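FAD:protein FMN transferase (Pseudomonas stutzeri ATCC 14405 = CCUG 16156, PDB 5MGY) matures the NosR protein of nitrous oxide reduction, probably by transferring FMN from FAD to a threonine side chain with release of AMP in a magnesium-dependent reaction. Local coordinates at residues 20-25 and 37-42; 81-86 and 266-271; 136-139 and 144-147; 287-292 and 309-314. One frame throughout, in Å; residues are numbered along the deposited sequence.

Interaction 1 (20-25 and 37-42); sequences STYTVK and VLHGEV. Unlike the reference sequence in segment 37-42: V37 (reference Met), G40 (reference Ser).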
loop_
_atom_site.group_PDB
_atom_site.type_symbol
_atom_site.label_atom_id
_atom_site.label_comp_id
_atom_site.label_asym_id
_atom_site.label_seq_id
_atom_site.Cartn_x
_atom_site.Cartn_y
_atom_site.Cartn_z
ATOM N N SER A 20 3.713 -3.164 -13.380
ATOM C CA SER A 20 2.289 -2.815 -13.507
ATOM C C SER A 20 2.153 -1.433 -14.153
ATOM O O SER A 20 3.088 -0.944 -14.782
ATOM C CB SER A 20 1.601 -2.816 -12.140
ATOM O OG SER A 20 0.233 -2.628 -12.300
ATOM N N THR A 21 0.986 -0.809 -13.978
ATOM C CA THR A 21 0.728 0.512 -14.516
ATOM C C THR A 21 0.152 1.525 -13.518
ATOM O O THR A 21 -0.493 1.136 -12.491
ATOM C CB THR A 21 -0.277 0.493 -15.691
ATOM O OG1 THR A 21 -1.626 0.345 -15.192
ATOM C CG2 THR A 21 0.067 -0.590 -16.700
ATOM N N TYR A 22 0.359 2.806 -13.895
ATOM C CA TYR A 22 -0.273 3.969 -13.292
ATOM C C TYR A 22 -1.177 4.693 -14.301
ATOM O O TYR A 22 -1.042 4.555 -15.515
ATOM C CB TYR A 22 0.771 4.944 -12.723
ATOM C CG TYR A 22 1.692 5.568 -13.749
ATOM C CD1 TYR A 22 2.925 5.011 -14.026
ATOM C CD2 TYR A 22 1.337 6.729 -14.424
ATOM C CE1 TYR A 22 3.790 5.592 -14.957
ATOM C CE2 TYR A 22 2.192 7.318 -15.348
ATOM C CZ TYR A 22 3.420 6.747 -15.623
ATOM O OH TYR A 22 4.264 7.302 -16.564
ATOM N N THR A 23 -2.106 5.461 -13.780
ATOM C CA THR A 23 -2.947 6.275 -14.594
ATOM C C THR A 23 -3.283 7.533 -13.817
ATOM O O THR A 23 -3.702 7.455 -12.677
ATOM C CB THR A 23 -4.226 5.517 -14.980
ATOM O OG1 THR A 23 -3.882 4.414 -15.816
ATOM C CG2 THR A 23 -5.212 6.422 -15.757
ATOM N N VAL A 24 -3.098 8.671 -14.463
ATOM C CA VAL A 24 -3.469 9.951 -13.928
ATOM C C VAL A 24 -4.553 10.506 -14.822
ATOM O O VAL A 24 -4.492 10.427 -16.034
ATOM C CB VAL A 24 -2.268 10.912 -13.929
ATOM C CG1 VAL A 24 -2.650 12.303 -13.417
ATOM C CG2 VAL A 24 -1.151 10.343 -13.063
ATOM N N LYS A 25 -5.551 11.076 -14.188
ATOM C CA LYS A 25 -6.563 11.822 -14.860
ATOM C C LYS A 25 -6.756 13.151 -14.162
ATOM O O LYS A 25 -6.759 13.214 -12.957
ATOM C CB LYS A 25 -7.873 11.048 -14.806
ATOM C CG LYS A 25 -7.892 9.725 -15.593
ATOM C CD LYS A 25 -9.288 9.141 -15.531
ATOM C CE LYS A 25 -9.334 7.784 -16.176
ATOM N NZ LYS A 25 -10.751 7.286 -16.215
ATOM N N VAL A 37 3.920 17.464 -19.420
ATOM C CA VAL A 37 4.648 18.003 -18.300
ATOM C C VAL A 37 4.377 17.138 -17.077
ATOM O O VAL A 37 5.305 16.806 -16.336
ATOM C CB VAL A 37 4.121 19.404 -17.973
ATOM C CG1 VAL A 37 4.867 20.025 -16.778
ATOM C CG2 VAL A 37 4.136 20.265 -19.227
ATOM N N LEU A 38 3.097 16.820 -16.841
ATOM C CA LEU A 38 2.741 15.993 -15.706
ATOM C C LEU A 38 3.242 14.579 -15.860
ATOM O O LEU A 38 3.684 13.975 -14.921
ATOM C CB LEU A 38 1.246 15.958 -15.470
ATOM C CG LEU A 38 0.664 17.302 -15.073
ATOM C CD1 LEU A 38 -0.687 17.180 -14.468
ATOM C CD2 LEU A 38 1.452 17.934 -14.015
ATOM N N HIS A 39 3.225 14.079 -17.071
ATOM C CA HIS A 39 3.722 12.759 -17.329
ATOM C C HIS A 39 5.209 12.682 -16.953
ATOM O O HIS A 39 5.620 11.721 -16.357
ATOM C CB HIS A 39 3.522 12.478 -18.784
ATOM C CG HIS A 39 3.552 11.045 -19.138
ATOM N ND1 HIS A 39 4.677 10.261 -18.990
ATOM C CD2 HIS A 39 2.609 10.261 -19.698
ATOM C CE1 HIS A 39 4.420 9.041 -19.422
ATOM N NE2 HIS A 39 3.166 9.014 -19.851
ATOM N N GLY A 40 5.980 13.708 -17.269
ATOM C CA GLY A 40 7.355 13.802 -16.823
ATOM C C GLY A 40 7.531 14.060 -15.327
ATOM O O GLY A 40 8.476 13.530 -14.748
ATOM N N GLU A 41 6.670 14.869 -14.701
ATOM C CA GLU A 41 6.704 15.022 -13.225
ATOM C C GLU A 41 6.406 13.681 -12.471
ATOM O O GLU A 41 7.050 13.346 -11.480
ATOM C CB GLU A 41 5.734 16.127 -12.780
ATOM C CG GLU A 41 6.194 17.551 -13.122
ATOM C CD GLU A 41 7.013 18.223 -12.022
ATOM O OE1 GLU A 41 7.072 17.727 -10.867
ATOM O OE2 GLU A 41 7.555 19.304 -12.292
ATOM N N VAL A 42 5.464 12.920 -13.029
ATOM C CA VAL A 42 5.120 11.638 -12.454
ATOM C C VAL A 42 6.231 10.630 -12.657
ATOM O O VAL A 42 6.423 9.744 -11.826
ATOM C CB VAL A 42 3.789 11.038 -12.994
ATOM C CG1 VAL A 42 3.592 9.592 -12.530
ATOM C CG2 VAL A 42 2.596 11.841 -12.508
#
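Y22 presents its phenol ring broadside to V42, whose CG1 methyl sits over one ring face but is shifted toward the rim. The closest approach is to CE2, with V42 CG1 3.9 Å from Y22 CE2. Measured to the ring centroid, this CH-pi contact leans 22° from the ring normal. The two side chains run past each other in opposite directions. The other V42 methyl is used for the next strand residue that points at the helix, and V42 CG2 lies 4.1 Å from V24 CG2. This division of labour follows from the valine torsion: CG1 of V42 stands anti to the backbone N (chi1 171°), and CG2 anti to the carbonyl carbon.

Strand 21-28 pairs with strand 9-16 at one end of the large antiparallel sheet, and helix 35-53 packs on a face of that sheet as a helix-on-sheet layer; the axes of strand segment 21-25 and helix segment 37-42 approach to 10.5 Å. Y22 and V24, two positions apart, project from the same side of the strand toward the helix. V167, from helix 159-173, also touches V42.

H39 meets the far end of Y22 differently. Its side chain crosses the tyrosine at about a right angle, and the Y22 hydroxyl approaches the imidazole obliquely, with Y22 OH 3.3 Å from H39 CE1. This is contact with a ring carbon; the polar bond of the hydroxyl goes instead to E43, the residue just after the helical segment. H39 NE2 makes a weak hydrogen bond to T14 O, and the imidazole also meets the F13 ring, with planes inclined at about 35°.

Interaction 2 (81-86 and 266-271); sequences RELVAA and STLRAD. With MG (magnesium ion), chain I.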
loop_
_atom_site.group_PDB
_atom_site.type_symbol
_atom_site.label_atom_id
_atom_site.label_comp_id
_atom_site.label_asym_id
_atom_site.label_seq_id
_atom_site.Cartn_x
_atom_site.Cartn_y
_atom_site.Cartn_z
ATOM N N ARG A 81 13.480 8.006 5.497
ATOM C CA ARG A 81 13.218 8.408 6.867
ATOM C C ARG A 81 11.793 8.841 7.057
ATOM O O ARG A 81 11.217 8.538 8.079
ATOM C CB ARG A 81 14.197 9.488 7.338
ATOM C CG ARG A 81 15.491 8.842 7.791
ATOM C CD ARG A 81 16.651 9.775 8.125
ATOM N NE ARG A 81 17.066 10.607 6.985
ATOM C CZ ARG A 81 16.619 11.845 6.743
ATOM N NH1 ARG A 81 15.710 12.422 7.560
ATOM N NH2 ARG A 81 17.068 12.504 5.668
ATOM N N GLU A 82 11.210 9.532 6.081
ATOM C CA GLU A 82 9.791 9.814 6.137
ATOM C C GLU A 82 8.999 8.466 6.256
ATOM O O GLU A 82 8.143 8.312 7.108
ATOM C CB GLU A 82 9.328 10.664 4.915
ATOM C CG GLU A 82 7.986 11.401 5.128
ATOM C CD GLU A 82 7.323 11.948 3.864
ATOM O OE1 GLU A 82 6.059 12.168 3.855
ATOM O OE2 GLU A 82 8.081 12.173 2.892
ATOM N N LEU A 83 9.339 7.499 5.434
ATOM C CA LEU A 83 8.604 6.287 5.382
ATOM C C LEU A 83 8.837 5.427 6.586
ATOM O O LEU A 83 7.919 4.730 7.017
ATOM C CB LEU A 83 8.976 5.478 4.131
ATOM C CG LEU A 83 8.502 5.987 2.771
ATOM C CD1 LEU A 83 8.431 4.810 1.845
ATOM C CD2 LEU A 83 7.130 6.611 2.789
ATOM N N VAL A 84 10.065 5.427 7.117
ATOM C CA VAL A 84 10.369 4.669 8.328
ATOM C C VAL A 84 9.534 5.211 9.435
ATOM O O VAL A 84 8.970 4.478 10.185
ATOM C CB VAL A 84 11.880 4.704 8.702
ATOM C CG1 VAL A 84 12.097 4.321 10.165
ATOM C CG2 VAL A 84 12.657 3.748 7.787
ATOM N N ALA A 85 9.443 6.514 9.510
ATOM C CA ALA A 85 8.663 7.148 10.538
ATOM C C ALA A 85 7.136 6.858 10.416
ATOM O O ALA A 85 6.477 6.466 11.406
ATOM C CB ALA A 85 8.931 8.640 10.500
ATOM N N ALA A 86 6.601 7.009 9.202
ATOM C CA ALA A 86 5.228 6.689 8.957
ATOM C C ALA A 86 4.982 5.248 9.327
ATOM O O ALA A 86 3.924 4.956 9.875
ATOM C CB ALA A 86 4.853 6.938 7.513
ATOM N N SER A 266 -5.086 9.987 3.679
ATOM C CA SER A 266 -3.730 9.701 3.272
ATOM C C SER A 266 -3.726 8.358 2.592
ATOM O O SER A 266 -4.023 7.359 3.230
ATOM C CB SER A 266 -2.847 9.654 4.506
ATOM O OG SER A 266 -1.660 9.019 4.199
ATOM N N THR A 267 -3.420 8.335 1.304
ATOM C CA THR A 267 -3.288 7.081 0.556
ATOM C C THR A 267 -2.131 6.215 1.095
ATOM O O THR A 267 -2.119 5.018 0.912
ATOM C CB THR A 267 -2.981 7.436 -0.888
ATOM O OG1 THR A 267 -3.830 8.500 -1.282
ATOM C CG2 THR A 267 -3.183 6.292 -1.795
ATOM N N LEU A 268 -1.124 6.844 1.712
ATOM C CA LEU A 268 -0.024 6.111 2.333
ATOM C C LEU A 268 -0.619 5.218 3.450
ATOM O O LEU A 268 -0.444 3.973 3.457
ATOM C CB LEU A 268 1.023 7.113 2.881
ATOM C CG LEU A 268 2.341 6.531 3.404
ATOM C CD1 LEU A 268 3.409 7.579 3.634
ATOM C CD2 LEU A 268 2.144 5.696 4.665
ATOM N N ARG A 269 -1.315 5.867 4.379
ATOM C CA ARG A 269 -2.096 5.193 5.462
ATOM C C ARG A 269 -3.051 4.094 4.984
ATOM O O ARG A 269 -3.038 2.991 5.542
ATOM C CB ARG A 269 -2.807 6.236 6.373
ATOM C CG ARG A 269 -1.728 6.930 7.208
ATOM C CD ARG A 269 -2.094 7.517 8.543
ATOM N NE ARG A 269 -2.673 6.585 9.541
ATOM C CZ ARG A 269 -2.007 5.861 10.430
ATOM N NH1 ARG A 269 -2.675 5.131 11.299
ATOM N NH2 ARG A 269 -0.690 5.817 10.447
ATOM N N ALA A 270 -3.780 4.345 3.908
ATOM C CA ALA A 270 -4.632 3.298 3.370
ATOM C C ALA A 270 -3.834 2.073 2.920
ATOM O O ALA A 270 -4.267 0.976 3.099
ATOM C CB ALA A 270 -5.503 3.819 2.216
ATOM N N ASP A 271 -2.660 2.273 2.335
ATOM C CA ASP A 271 -1.853 1.183 1.769
ATOM C C ASP A 271 -1.311 0.353 2.933
ATOM O O ASP A 271 -1.161 -0.893 2.830
ATOM C CB ASP A 271 -0.743 1.787 0.831
ATOM C CG ASP A 271 -0.108 0.769 -0.157
ATOM O OD1 ASP A 271 0.923 1.129 -0.806
ATOM O OD2 ASP A 271 -0.580 -0.393 -0.276
HETATM MG MG MG I . 0.181 -2.386 0.774
#
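The helical backbone that carries L83 and A86 faces the first turn of the helix bearing L268, coming nearest at A86 and R269, whose CA atoms are 8.3 Å apart. L268 bridges the gap with both branches of its side chain. Its CD1 methyl meets the leucine of the other helix, L83 CD2 being 3.9 Å from L268 CD1, and the two leucines cross obliquely. Its second methyl turns to the alanine, with L268 CD2 4.1 Å from A86 CB. The leucine reaches across because its CG is anti to the backbone N (chi1 -172°). Y162 of helix 159-173 touches both L83 and L268, so a third helix shares this apolar contact.

This is helix-helix packing at the start of helix 267-292, and that start is capped. S266 is the N-cap, its OG accepting from R269 N at 3.2 Å with a nearly straight N-H...O angle of 171°. One turn of helix leads from L268 to D271, which belongs to the magnesium site. D271 OD2 is 2.4 Å from the magnesium ion, and S157 O and T275 OG1 also bind it. The carboxylate is held through its other oxygen too, since D271 OD1 accepts a hydrogen bond from G161 N. R269, whose guanidinium reaches past the contact along helix 78-93, forms a salt bridge with D93.

Interaction 3 (136-139 and 144-147); sequences QHLS and RLCK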
loop_
_atom_site.group_PDB
_atom_site.type_symbol
_atom_site.label_atom_id
_atom_site.label_comp_id
_atom_site.label_asym_id
_atom_site.label_seq_id
_atom_site.Cartn_x
_atom_site.Cartn_y
_atom_site.Cartn_z
ATOM N N GLN A 136 11.139 -2.374 16.328
ATOM C CA GLN A 136 11.704 -1.753 17.550
ATOM C C GLN A 136 13.199 -1.547 17.478
ATOM O O GLN A 136 13.740 -0.689 18.210
ATOM C CB GLN A 136 11.384 -2.561 18.827
ATOM C CG GLN A 136 12.062 -3.904 19.027
ATOM C CD GLN A 136 11.406 -5.062 18.298
ATOM O OE1 GLN A 136 10.560 -4.885 17.420
ATOM N NE2 GLN A 136 11.810 -6.278 18.657
ATOM N N HIS A 137 13.871 -2.367 16.656
ATOM C CA HIS A 137 15.301 -2.251 16.414
ATOM C C HIS A 137 15.744 -1.167 15.393
ATOM O O HIS A 137 16.947 -0.976 15.162
ATOM C CB HIS A 137 15.799 -3.613 15.980
ATOM C CG HIS A 137 15.747 -4.624 17.071
ATOM N ND1 HIS A 137 15.091 -5.831 16.939
ATOM C CD2 HIS A 137 16.256 -4.596 18.324
ATOM C CE1 HIS A 137 15.215 -6.509 18.061
ATOM N NE2 HIS A 137 15.916 -5.782 18.910
ATOM N N LEU A 138 14.780 -0.459 14.809
ATOM C CA LEU A 138 15.032 0.538 13.808
ATOM C C LEU A 138 14.819 1.877 14.445
ATOM O O LEU A 138 13.836 2.084 15.136
ATOM C CB LEU A 138 14.039 0.334 12.696
ATOM C CG LEU A 138 14.103 1.118 11.418
ATOM C CD1 LEU A 138 15.422 0.799 10.775
ATOM C CD2 LEU A 138 12.974 0.708 10.506
ATOM N N SER A 139 15.751 2.790 14.258
ATOM C CA SER A 139 15.593 4.139 14.805
ATOM C C SER A 139 16.206 5.208 13.904
ATOM O O SER A 139 17.066 4.947 13.042
ATOM C CB SER A 139 16.171 4.229 16.203
ATOM O OG SER A 139 17.541 3.865 16.234
ATOM N N ARG A 144 20.380 10.056 10.031
ATOM C CA ARG A 144 20.825 8.650 9.965
ATOM C C ARG A 144 19.680 7.695 10.336
ATOM O O ARG A 144 18.816 8.078 11.122
ATOM C CB ARG A 144 22.027 8.422 10.882
ATOM C CG ARG A 144 23.295 9.154 10.456
ATOM C CD ARG A 144 23.987 9.889 11.593
ATOM N NE ARG A 144 24.832 9.013 12.421
ATOM C CZ ARG A 144 24.645 8.724 13.723
ATOM N NH1 ARG A 144 23.630 9.252 14.415
ATOM N NH2 ARG A 144 25.505 7.902 14.355
ATOM N N LEU A 145 19.678 6.497 9.726
ATOM C CA LEU A 145 18.842 5.382 10.144
ATOM C C LEU A 145 19.728 4.435 10.872
ATOM O O LEU A 145 20.750 4.080 10.331
ATOM C CB LEU A 145 18.350 4.565 8.974
ATOM C CG LEU A 145 16.953 4.604 8.412
ATOM C CD1 LEU A 145 16.718 3.373 7.571
ATOM C CD2 LEU A 145 15.966 4.689 9.563
ATOM N N CYS A 146 19.296 3.932 12.019
ATOM C CA CYS A 146 20.103 3.020 12.798
ATOM C C CYS A 146 19.447 1.672 12.895
ATOM O O CYS A 146 18.212 1.562 12.908
ATOM C CB CYS A 146 20.359 3.597 14.154
ATOM S SG CYS A 146 21.221 5.159 13.941
ATOM N N LYS A 147 20.276 0.633 12.946
ATOM C CA LYS A 147 19.759 -0.690 13.154
ATOM C C LYS A 147 20.520 -1.453 14.212
ATOM O O LYS A 147 21.739 -1.583 14.105
ATOM C CB LYS A 147 19.705 -1.456 11.844
ATOM C CG LYS A 147 21.019 -1.835 11.214
ATOM C CD LYS A 147 20.752 -2.104 9.755
ATOM C CE LYS A 147 21.536 -3.250 9.220
ATOM N NZ LYS A 147 21.176 -3.523 7.811
#
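H137 has the CG of its own neighbour Q136 over the centre of one imidazole face, 4.1 Å above the plane, while its backbone O turns to the opposite strand in a CH...O contact with K147 CA. The ring itself does not reach across; the strands are joined by their peptide groups. S139 N donates to C146 O at 3.1 Å, the donor tilted 28° from the carbonyl plane. In return, C146 N donates to S139 O at 2.7 Å, and here the donor N lies closer to the carbonyl plane, tilted by 17°.

These two bonds make S139 and C146 the hydrogen-bonded pair of the antiparallel beta hairpin 138-141/144-147; L138 and K147 are the adjacent non-hydrogen-bonded pair. C146 is joined by a disulfide to C73 of strand 73-75, which completes the small sheet by pairing with strand 144-147.

L138 and L145 meet diagonally, with L138 CD1 4.1 Å from L145 CD2, and both touch F65. On the other face, S139 OG comes to 3.5 Å from C146 CB. K147 leads away from the hairpin: its ammonium donates to the backbone O atoms of F65, L68 and L151 and makes a cation-pi contact with the F65 ring.

Interaction 4 (287-292 and 309-314); sequences ALAERN and TSTKAF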
loop_
_atom_site.group_PDB
_atom_site.type_symbol
_atom_site.label_atom_id
_atom_site.label_comp_id
_atom_site.label_asym_id
_atom_site.label_seq_id
_atom_site.Cartn_x
_atom_site.Cartn_y
_atom_site.Cartn_z
ATOM N N ALA A 287 -12.059 -5.843 14.412
ATOM C CA ALA A 287 -12.028 -5.317 15.762
ATOM C C ALA A 287 -11.130 -4.097 15.755
ATOM O O ALA A 287 -11.578 -3.028 16.233
ATOM C CB ALA A 287 -11.574 -6.376 16.769
ATOM N N LEU A 288 -9.908 -4.236 15.174
ATOM C CA LEU A 288 -8.933 -3.108 15.062
ATOM C C LEU A 288 -9.575 -1.962 14.288
ATOM O O LEU A 288 -9.616 -0.808 14.758
ATOM C CB LEU A 288 -7.606 -3.547 14.396
ATOM C CG LEU A 288 -6.538 -2.437 14.336
ATOM C CD1 LEU A 288 -5.790 -2.279 15.636
ATOM C CD2 LEU A 288 -5.588 -2.697 13.201
ATOM N N ALA A 289 -10.123 -2.306 13.140
ATOM C CA ALA A 289 -10.678 -1.280 12.311
ATOM C C ALA A 289 -11.735 -0.466 13.048
ATOM O O ALA A 289 -11.683 0.762 12.986
ATOM C CB ALA A 289 -11.224 -1.833 11.013
ATOM N N GLU A 290 -12.635 -1.155 13.790
ATOM C CA GLU A 290 -13.667 -0.503 14.617
ATOM C C GLU A 290 -13.046 0.267 15.795
ATOM O O GLU A 290 -13.467 1.404 16.105
ATOM C CB GLU A 290 -14.670 -1.516 15.137
ATOM C CG GLU A 290 -16.105 -1.108 14.897
ATOM C CD GLU A 290 -16.553 -1.326 13.470
ATOM O OE1 GLU A 290 -16.356 -2.444 12.950
ATOM O OE2 GLU A 290 -17.111 -0.384 12.877
ATOM N N ARG A 291 -12.048 -0.344 16.436
ATOM C CA ARG A 291 -11.394 0.291 17.547
ATOM C C ARG A 291 -10.800 1.615 17.105
ATOM O O ARG A 291 -11.024 2.626 17.756
ATOM C CB ARG A 291 -10.324 -0.617 18.116
ATOM C CG ARG A 291 -9.736 -0.119 19.401
ATOM C CD ARG A 291 -8.497 -0.929 19.737
ATOM N NE ARG A 291 -7.252 -0.349 19.172
ATOM C CZ ARG A 291 -6.051 -0.953 19.121
ATOM N NH1 ARG A 291 -5.880 -2.186 19.598
ATOM N NH2 ARG A 291 -4.995 -0.334 18.572
ATOM N N ASN A 292 -10.078 1.617 15.988
ATOM C CA ASN A 292 -9.367 2.829 15.551
ATOM C C ASN A 292 -10.186 3.699 14.612
ATOM O O ASN A 292 -9.716 4.746 14.177
ATOM C CB ASN A 292 -8.097 2.483 14.799
ATOM C CG ASN A 292 -7.148 1.644 15.581
ATOM O OD1 ASN A 292 -7.278 1.444 16.769
ATOM N ND2 ASN A 292 -6.184 1.126 14.898
ATOM N N THR A 309 -18.063 -7.442 4.635
ATOM C CA THR A 309 -18.340 -6.743 5.879
ATOM C C THR A 309 -17.684 -5.369 5.795
ATOM O O THR A 309 -16.590 -5.236 5.328
ATOM C CB THR A 309 -17.813 -7.569 7.088
ATOM O OG1 THR A 309 -17.958 -8.981 6.803
ATOM C CG2 THR A 309 -18.538 -7.167 8.390
ATOM N N SER A 310 -18.390 -4.355 6.224
ATOM C CA SER A 310 -17.945 -2.984 6.157
ATOM C C SER A 310 -17.854 -2.517 7.614
ATOM O O SER A 310 -18.380 -3.157 8.470
ATOM C CB SER A 310 -18.920 -2.140 5.273
ATOM O OG SER A 310 -20.194 -1.879 5.886
ATOM N N THR A 311 -17.127 -1.460 7.898
ATOM C CA THR A 311 -17.046 -0.969 9.248
ATOM C C THR A 311 -18.053 0.105 9.394
ATOM O O THR A 311 -18.731 0.489 8.449
ATOM C CB THR A 311 -15.649 -0.390 9.578
ATOM O OG1 THR A 311 -15.405 0.790 8.785
ATOM C CG2 THR A 311 -14.565 -1.461 9.354
ATOM N N LYS A 312 -18.113 0.592 10.607
ATOM C CA LYS A 312 -18.916 1.715 10.993
ATOM C C LYS A 312 -18.507 3.002 10.299
ATOM O O LYS A 312 -19.364 3.693 9.765
ATOM C CB LYS A 312 -18.786 1.852 12.498
ATOM C CG LYS A 312 -19.607 2.936 13.137
ATOM C CD LYS A 312 -19.394 2.962 14.648
ATOM C CE LYS A 312 -19.776 1.629 15.305
ATOM N NZ LYS A 312 -19.854 1.735 16.777
ATOM N N ALA A 313 -17.204 3.311 10.307
ATOM C CA ALA A 313 -16.662 4.521 9.654
ATOM C C ALA A 313 -16.925 4.478 8.157
ATOM O O ALA A 313 -17.235 5.510 7.561
ATOM C CB ALA A 313 -15.167 4.700 9.942
ATOM N N PHE A 314 -16.801 3.297 7.554
ATOM C CA PHE A 314 -17.110 3.118 6.134
ATOM C C PHE A 314 -18.574 3.393 5.839
ATOM O O PHE A 314 -18.910 3.945 4.783
ATOM C CB PHE A 314 -16.782 1.698 5.707
ATOM C CG PHE A 314 -17.030 1.403 4.256
ATOM C CD1 PHE A 314 -18.285 1.039 3.796
ATOM C CD2 PHE A 314 -15.987 1.419 3.364
ATOM C CE1 PHE A 314 -18.487 0.731 2.447
ATOM C CE2 PHE A 314 -16.160 1.122 2.016
ATOM C CZ PHE A 314 -17.417 0.778 1.550
#
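A289 and T311 meet methyl to methyl, A289 CB lying 3.7 Å from T311 CG2. The contact joins the last turns of helix 267-292 to the point where edge strand 306-310 of the large sheet gives way to helix 312-318, with T311 as the N-cap of that helix. The backbones come nearest at E290 and T311, whose CA atoms are 6.4 Å apart.

Beside the methyl pair, the E290 side chain bends at chi2 (77°) and passes alongside T311, running in the opposite direction. Its carboxylate arrives near the first backbone N-H of the helix. A hydrogen bond from K312 N to E290 OE2 is suggested, but the position of OE2 is uncertain, and the bond should be taken as doubtful. If the carboxylate does sit there, the helix N-terminus would probably favour its negative charge. The K312 chain crosses E290 at about a right angle, and its ammonium is not in contact with the carboxylate as modelled.

Further out, backbone pairing of T311 with A296 ties the turn to strand 295-301, and A289 and T311 also pack on I294 and L286 respectively. T311 directs its CG2 at the helix while its hydroxyl, placed between the backbone N and the carbonyl carbon (chi1 66°), has two main partners. OG1 hydrogen-bonds to I294 O, and it accepts the capping bond from F314 N at 3.1 Å, with an N-H...O angle of 164°.

In the fold
Interactions 2 and 3 touch directly: V84, from the helix of interaction 2, packs against both leucines of the hairpin, with V84 CG1 3.7 Å from L138 CD2 and V84 CG2 3.9 Å from L145 CD2. Interaction 2 holds D271 of the magnesium site, and the hairpin lies farther off, the L138 side chain about 11 Å from that of S157, another magnesium ligand. Interaction 4 uses the far end of the same helix 267-292, its centre about 20 Å from that of interaction 2. Interactions 1 and 4 reach the same large sheet, on opposite sides of the chain's centre and with their own centres about 33 Å apart; both lie away from the metal.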